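Beta-glucoside phosphorylase BglX (Unidentified, PDB 5VQE) is a glycoside hydrolase family 3 enzyme that acts as a beta-glucoside phosphorylase, probably cleaving beta-glucosides with phosphate to release glucose 1-phosphate. Local coordinates at residues D120-A125 and Y179-R184. Residues are numbered along the deposited sequence; the frame is centred on the assembly and turned at random.
Sequences DDESSA and YCRGCR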
ATOM      1  N   ASP A 120      14.156  -1.357 -11.716  1.00 15.24           N
ATOM      2  CA  ASP A 120      14.551  -2.756 -11.927  1.00 16.25           C
ATOM      3  C   ASP A 120      15.795  -3.128 -11.124  1.00 19.57           C
ATOM      4  O   ASP A 120      16.570  -3.998 -11.519  1.00 18.98           O
ATOM      5  CB  ASP A 120      14.762  -3.066 -13.409  1.00 20.88           C
ATOM      6  CG  ASP A 120      14.599  -4.546 -13.717  1.00 26.43           C
ATOM      7  OD1 ASP A 120      13.862  -5.239 -12.976  1.00 21.01           O
ATOM      8  OD2 ASP A 120      15.211  -5.025 -14.692  1.00 28.31           O
ATOM      9  N   ASP A 121      15.979  -2.493  -9.976  1.00 17.42           N
ATOM     10  CA  ASP A 121      17.081  -2.804  -9.073  1.00 18.03           C
ATOM     11  C   ASP A 121      16.499  -3.150  -7.710  1.00 18.32           C
ATOM     12  O   ASP A 121      15.969  -2.277  -7.020  1.00 15.08           O
ATOM     13  CB  ASP A 121      18.046  -1.631  -8.966  1.00 19.74           C
ATOM     14  CG  ASP A 121      19.272  -1.967  -8.154  1.00 26.96           C
ATOM     15  OD1 ASP A 121      19.233  -2.967  -7.395  1.00 25.49           O
ATOM     16  OD2 ASP A 121      20.273  -1.231  -8.282  1.00 27.64           O
ATOM     17  N   GLU A 122      16.625  -4.412  -7.303  1.00 19.30           N
ATOM     18  CA  GLU A 122      16.038  -4.814  -6.032  1.00 19.02           C
ATOM     19  C   GLU A 122      16.672  -4.084  -4.855  1.00 18.99           C
ATOM     20  O   GLU A 122      16.049  -3.989  -3.794  1.00 15.30           O
ATOM     21  CB  GLU A 122      16.145  -6.328  -5.853  1.00 22.40           C
ATOM     22  CG  GLU A 122      17.540  -6.867  -5.798  1.00 26.42           C
ATOM     23  CD  GLU A 122      17.553  -8.377  -5.917  1.00 34.69           C
ATOM     24  OE1 GLU A 122      17.558  -9.047  -4.863  1.00 34.25           O
ATOM     25  OE2 GLU A 122      17.528  -8.886  -7.060  1.00 36.44           O
ATOM     26  N   SER A 123      17.875  -3.533  -5.015  1.00 16.73           N
ATOM     27  CA  SER A 123      18.420  -2.700  -3.950  1.00 18.63           C
ATOM     28  C   SER A 123      17.524  -1.495  -3.679  1.00 17.59           C
ATOM     29  O   SER A 123      17.467  -1.009  -2.543  1.00 18.39           O
ATOM     30  CB  SER A 123      19.843  -2.242  -4.294  1.00 24.18           C
ATOM     31  OG  SER A 123      19.832  -1.250  -5.307  1.00 29.81           O
ATOM     32  N   SER A 124      16.818  -0.999  -4.703  1.00 17.19           N
ATOM     33  CA  SER A 124      15.877   0.100  -4.487  1.00 15.59           C
ATOM     34  C   SER A 124      14.768  -0.312  -3.527  1.00 13.13           C
ATOM     35  O   SER A 124      14.364   0.468  -2.656  1.00 13.64           O
ATOM     36  CB  SER A 124      15.272   0.555  -5.816  1.00 18.44           C
ATOM     37  OG  SER A 124      16.268   1.063  -6.685  1.00 23.47           O
ATOM     38  N   ALA A 125      14.262  -1.535  -3.674  1.00 12.72           N
ATOM     39  CA  ALA A 125      13.210  -2.017  -2.788  1.00 14.18           C
ATOM     40  C   ALA A 125      13.755  -2.309  -1.395  1.00 13.16           C
ATOM     41  O   ALA A 125      13.061  -2.094  -0.396  1.00 12.66           O
ATOM     42  CB  ALA A 125      12.557  -3.262  -3.388  1.00 12.68           C
ATOM     43  N   TYR A 179      12.273  -5.782  -0.184  1.00 13.42           N
ATOM     44  CA  TYR A 179      11.577  -4.939   0.782  1.00 11.95           C
ATOM     45  C   TYR A 179      11.601  -5.596   2.154  1.00 12.04           C
ATOM     46  O   TYR A 179      11.923  -4.957   3.165  1.00 11.85           O
ATOM     47  CB  TYR A 179      10.135  -4.676   0.322  1.00 11.85           C
ATOM     48  CG  TYR A 179       9.303  -3.862   1.305  1.00 11.81           C
ATOM     49  CD1 TYR A 179       8.690  -4.472   2.393  1.00 10.39           C
ATOM     50  CD2 TYR A 179       9.129  -2.488   1.144  1.00 14.02           C
ATOM     51  CE1 TYR A 179       7.928  -3.744   3.298  1.00 14.20           C
ATOM     52  CE2 TYR A 179       8.365  -1.746   2.055  1.00 13.22           C
ATOM     53  CZ  TYR A 179       7.771  -2.387   3.127  1.00 14.58           C
ATOM     54  OH  TYR A 179       7.014  -1.689   4.045  1.00 11.46           O
ATOM     55  N   CYS A 180      11.290  -6.891   2.202  1.00 11.93           N
ATOM     56  CA  CYS A 180      11.292  -7.597   3.477  1.00 12.70           C
ATOM     57  C   CYS A 180      12.685  -7.630   4.089  1.00 13.56           C
ATOM     58  O   CYS A 180      12.832  -7.532   5.314  1.00 10.47           O
ATOM     59  CB  CYS A 180      10.762  -9.015   3.300  1.00 11.99           C
ATOM     60  SG  CYS A 180       8.989  -9.101   2.883  1.00 13.34           S
ATOM     61  N   ARG A 181      13.723  -7.789   3.266  1.00 13.95           N
ATOM     62  CA  ARG A 181      15.075  -7.762   3.815  1.00 16.37           C
ATOM     63  C   ARG A 181      15.337  -6.450   4.533  1.00 15.48           C
ATOM     64  O   ARG A 181      15.900  -6.437   5.635  1.00 13.76           O
ATOM     65  CB  ARG A 181      16.117  -7.975   2.717  1.00 19.36           C
ATOM     66  CG  ARG A 181      16.325  -9.423   2.326  1.00 25.15           C
ATOM     67  CD  ARG A 181      17.676  -9.622   1.617  1.00 26.82           C
ATOM     68  NE  ARG A 181      17.827  -8.797   0.418  1.00 29.76           N
ATOM     69  CZ  ARG A 181      17.300  -9.090  -0.769  1.00 25.80           C
ATOM     70  NH1 ARG A 181      16.567 -10.184  -0.927  1.00 28.19           N
ATOM     71  NH2 ARG A 181      17.498  -8.284  -1.801  1.00 34.22           N
ATOM     72  N   GLY A 182      14.932  -5.334   3.920  1.00 13.03           N
ATOM     73  CA  GLY A 182      15.140  -4.037   4.537  1.00 13.86           C
ATOM     74  C   GLY A 182      14.394  -3.886   5.847  1.00 13.99           C
ATOM     75  O   GLY A 182      14.890  -3.258   6.784  1.00 15.25           O
ATOM     76  N   CYS A 183      13.190  -4.460   5.935  1.00 11.77           N
ATOM     77  CA  CYS A 183      12.413  -4.328   7.162  1.00 11.15           C
ATOM     78  C   CYS A 183      13.005  -5.163   8.291  1.00 13.79           C
ATOM     79  O   CYS A 183      13.049  -4.712   9.441  1.00 12.88           O
ATOM     80  CB  CYS A 183      10.950  -4.738   6.928  1.00 12.62           C
ATOM     81  SG  CYS A 183      10.035  -3.660   5.841  1.00 16.55           S
ATOM     82  N   ARG A 184      13.442  -6.390   7.990  1.00 14.10           N
ATOM     83  CA  ARG A 184      13.958  -7.274   9.031  1.00 16.88           C
ATOM     84  C   ARG A 184      15.222  -6.716   9.662  1.00 19.20           C
ATOM     85  O   ARG A 184      15.541  -7.040  10.813  1.00 17.35           O
ATOM     86  CB  ARG A 184      14.225  -8.661   8.451  1.00 20.50           C
ATOM     87  CG  ARG A 184      12.955  -9.336   8.000  1.00 22.89           C
ATOM     88  CD  ARG A 184      13.147 -10.757   7.560  1.00 26.87           C
ATOM     89  NE  ARG A 184      11.847 -11.265   7.148  1.00 24.30           N
ATOM     90  CZ  ARG A 184      11.535 -11.688   5.931  1.00 22.36           C
ATOM     91  NH1 ARG A 184      12.433 -11.716   4.955  1.00 27.91           N
ATOM     92  NH2 ARG A 184      10.300 -12.101   5.698  1.00 23.75           N
TER
HETATM   93  O   HOH W   1      15.444 -10.023  -3.813  1.00 18.46           O
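Glu-122 and Arg-181 join the first turn of helix 122-138 to the last turns of helix 169-184 by a salt bridge, Arg-181 NH2 to Glu-122 OE1 at 3.2 Å. Followed outward from CB, Arg-181 has CG anti to its carbonyl carbon (chi1 -81°), and a bend at chi3 turns the guanidinium toward the glutamate. NE has a long, weak ion pair with Glu-126, one turn further along the facing helix. NH2 donates to the anti lone pair of OE1 with an N-H...O angle of 145°, the acceptor lying 22° out of the guanidinium plane. Arg-181 NH1 donates to a water 3.1 Å away, and that water gives its own hydrogen to Glu-122 OE1 over 2.6 Å, so OE1 is gripped twice. An alanine in place of Glu-122 would probably leave NH2 without this carboxylate partner and the water without its acceptor, the guanidinium being less restrained in its rotation with mainly the weak Glu-126 pair to hold it.

Deeper in, the backbones close up: Tyr-179 CA lies 3.4 Å from Ala-125 O in a CA-H...O contact, and Ala-125 also packs on Met-175 and Ala-178. The tyrosine hydroxyl leads away, bonding Leu-93 O and Thr-144. Asp-121, at the N-cap position, accepts from Ser-123 N through OD1 at 2.8 Å, a capping bond at the N-terminal end of helix 122-138. Within the TIM-barrel domain, charge pairing at the partly exposed margin thus complements a close backbone approach of Ala-125 to Tyr-179, both buried.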